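Local coordinates for protein peptide synthase (Silicibacter pomeroyi DSS-3, PDB 2QTP) that is of unknown function but has a variant of the Bacillus chorismate mutase fold and may play a role in amino-acid metabolism, at residues 36-41 with 92-97. Residues are numbered along the deposited sequence; the frame is centred on the assembly and turned at random.
Sequences IENPFA and LEHAAA
Asn38 and His94 meet through one side-chain hydrogen bond. Asn38 ND2 donates to His94 ND1 at 3.1 Å, and the bond is nearly straight, with an N-H...N angle of 167°. ND1 lies almost in the amide plane, whereas ND2 is tilted out of the imidazole plane. Amide and ring stand close to perpendicular. CG of Asn38 is anti to its own backbone N (chi1 179°), which carries the amide across to the helix. The same amide also works within its own segment. Its OD1 accepts from Phe40 N at 3.0 Å and closes an Asx turn, inside a type I beta turn from Asn38 to Ala41. Both ends of the amide are therefore used, and its rotation is fixed.

The packing is tight where the CB of Phe40 sits over one face of the imidazole. Phe40 CB is 3.5 Å from His94 CE1 and makes a CH-pi contact with the ring. Beyond CB the fit is looser. The phenyl leads away from the helix, and the two rings lie oblique, with centroids 5.6 Å apart. Pro39 CG covers one phenyl face. Phe40 remains partly exposed, while Asn38 and His94 are buried. Replacing Asn38 by an alanine would probably leave His94 ND1 without its donor and Phe40 N without its Asx-turn acceptor, with the imidazole less firmly held in its rotation.

The contact ties the turn after strand 21-37 to the short helix 92-98. Leu51 of helix 49-70 touches both Phe40 and His94, and Val45 and Leu48 also pack on Phe40. Val86 of strand 79-86 touches Asn38 and Ala95, so the contact has the long helix and the mixed sheet as neighbours.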
loop_
_atom_site.group_PDB
_atom_site.type_symbol
_atom_site.label_atom_id
_atom_site.label_comp_id
_atom_site.label_asym_id
_atom_site.label_seq_id
_atom_site.Cartn_x
_atom_site.Cartn_y
_atom_site.Cartn_z
ATOM N N ILE A 36 -1.398 -9.659 -5.246
ATOM C CA ILE A 36 -2.512 -10.503 -5.655
ATOM C C ILE A 36 -2.540 -10.693 -7.157
ATOM O O ILE A 36 -1.983 -9.904 -7.874
ATOM C CB ILE A 36 -3.876 -9.895 -5.227
ATOM C CG1 ILE A 36 -4.060 -8.507 -5.853
ATOM C CG2 ILE A 36 -3.974 -9.817 -3.707
ATOM C CD1 ILE A 36 -5.487 -8.050 -5.958
ATOM N N GLU A 37 -3.207 -11.746 -7.614
ATOM C CA GLU A 37 -3.469 -11.961 -9.023
ATOM C C GLU A 37 -4.540 -10.972 -9.476
ATOM O O GLU A 37 -5.522 -10.750 -8.776
ATOM C CB GLU A 37 -3.926 -13.407 -9.266
ATOM C CG GLU A 37 -4.269 -13.723 -10.742
ATOM C CD GLU A 37 -4.807 -15.151 -10.951
ATOM O OE1 GLU A 37 -4.025 -16.114 -10.750
ATOM O OE2 GLU A 37 -6.004 -15.291 -11.317
ATOM N N ASN A 38 -4.317 -10.332 -10.623
ATOM C CA ASN A 38 -5.288 -9.409 -11.203
ATOM C C ASN A 38 -6.250 -10.265 -12.007
ATOM O O ASN A 38 -5.833 -10.895 -12.981
ATOM C CB ASN A 38 -4.537 -8.405 -12.081
ATOM C CG ASN A 38 -5.411 -7.406 -12.758
ATOM O OD1 ASN A 38 -6.644 -7.418 -12.641
ATOM N ND2 ASN A 38 -4.760 -6.534 -13.567
ATOM N N PRO A 39 -7.532 -10.342 -11.592
ATOM C CA PRO A 39 -8.461 -11.170 -12.391
ATOM C C PRO A 39 -8.694 -10.646 -13.825
ATOM O O PRO A 39 -9.133 -11.394 -14.681
ATOM C CB PRO A 39 -9.771 -11.114 -11.563
ATOM C CG PRO A 39 -9.700 -9.799 -10.870
ATOM C CD PRO A 39 -8.229 -9.709 -10.454
ATOM N N PHE A 40 -8.352 -9.387 -14.079
ATOM C CA PHE A 40 -8.549 -8.771 -15.368
ATOM C C PHE A 40 -7.269 -8.644 -16.179
ATOM O O PHE A 40 -7.251 -7.930 -17.153
ATOM C CB PHE A 40 -9.212 -7.401 -15.177
ATOM C CG PHE A 40 -10.484 -7.449 -14.323
ATOM C CD1 PHE A 40 -11.405 -8.454 -14.493
ATOM C CD2 PHE A 40 -10.755 -6.463 -13.386
ATOM C CE1 PHE A 40 -12.561 -8.497 -13.733
ATOM C CE2 PHE A 40 -11.904 -6.515 -12.612
ATOM C CZ PHE A 40 -12.800 -7.530 -12.796
ATOM N N ALA A 41 -6.201 -9.318 -15.759
ATOM C CA ALA A 41 -4.961 -9.323 -16.500
ATOM C C ALA A 41 -5.216 -9.938 -17.873
ATOM O O ALA A 41 -5.866 -10.971 -17.977
ATOM C CB ALA A 41 -3.829 -10.103 -15.743
ATOM N N LEU A 92 -4.355 0.781 -15.682
ATOM C CA LEU A 92 -4.301 1.709 -14.573
ATOM C C LEU A 92 -5.629 1.773 -13.829
ATOM O O LEU A 92 -5.636 1.961 -12.613
ATOM C CB LEU A 92 -3.896 3.093 -15.071
ATOM C CG LEU A 92 -3.193 4.051 -14.104
ATOM C CD1 LEU A 92 -1.995 3.410 -13.384
ATOM C CD2 LEU A 92 -2.758 5.325 -14.866
ATOM N N GLU A 93 -6.740 1.595 -14.553
ATOM C CA GLU A 93 -8.081 1.601 -13.963
ATOM C C GLU A 93 -8.267 0.476 -12.971
ATOM O O GLU A 93 -9.091 0.590 -12.078
ATOM C CB GLU A 93 -9.193 1.449 -15.022
ATOM C CG GLU A 93 -9.405 2.628 -15.917
ATOM C CD GLU A 93 -8.353 2.740 -17.040
ATOM O OE1 GLU A 93 -7.563 1.794 -17.272
ATOM O OE2 GLU A 93 -8.339 3.800 -17.699
ATOM N N HIS A 94 -7.516 -0.613 -13.141
ATOM C CA HIS A 94 -7.543 -1.713 -12.172
ATOM C C HIS A 94 -6.987 -1.282 -10.793
ATOM O O HIS A 94 -7.517 -1.659 -9.755
ATOM C CB HIS A 94 -6.796 -2.946 -12.689
ATOM C CG HIS A 94 -7.308 -3.459 -14.003
ATOM N ND1 HIS A 94 -6.577 -4.300 -14.811
ATOM C CD2 HIS A 94 -8.455 -3.195 -14.676
ATOM C CE1 HIS A 94 -7.270 -4.566 -15.902
ATOM N NE2 HIS A 94 -8.407 -3.898 -15.852
ATOM N N ALA A 95 -5.945 -0.466 -10.811
ATOM C CA ALA A 95 -5.378 0.122 -9.587
ATOM C C ALA A 95 -6.385 1.094 -8.983
ATOM O O ALA A 95 -6.603 1.110 -7.771
ATOM C CB ALA A 95 -4.029 0.836 -9.881
ATOM N N ALA A 96 -6.990 1.933 -9.812
ATOM C CA ALA A 96 -8.066 2.812 -9.338
ATOM C C ALA A 96 -9.167 2.043 -8.598
ATOM O O ALA A 96 -9.603 2.456 -7.519
ATOM C CB ALA A 96 -8.641 3.596 -10.470
ATOM N N ALA A 97 -9.607 0.930 -9.186
ATOM C CA ALA A 97 -10.697 0.135 -8.650
ATOM C C ALA A 97 -10.299 -0.442 -7.321
ATOM O O ALA A 97 -11.041 -0.369 -6.346
ATOM C CB ALA A 97 -11.096 -0.991 -9.635
#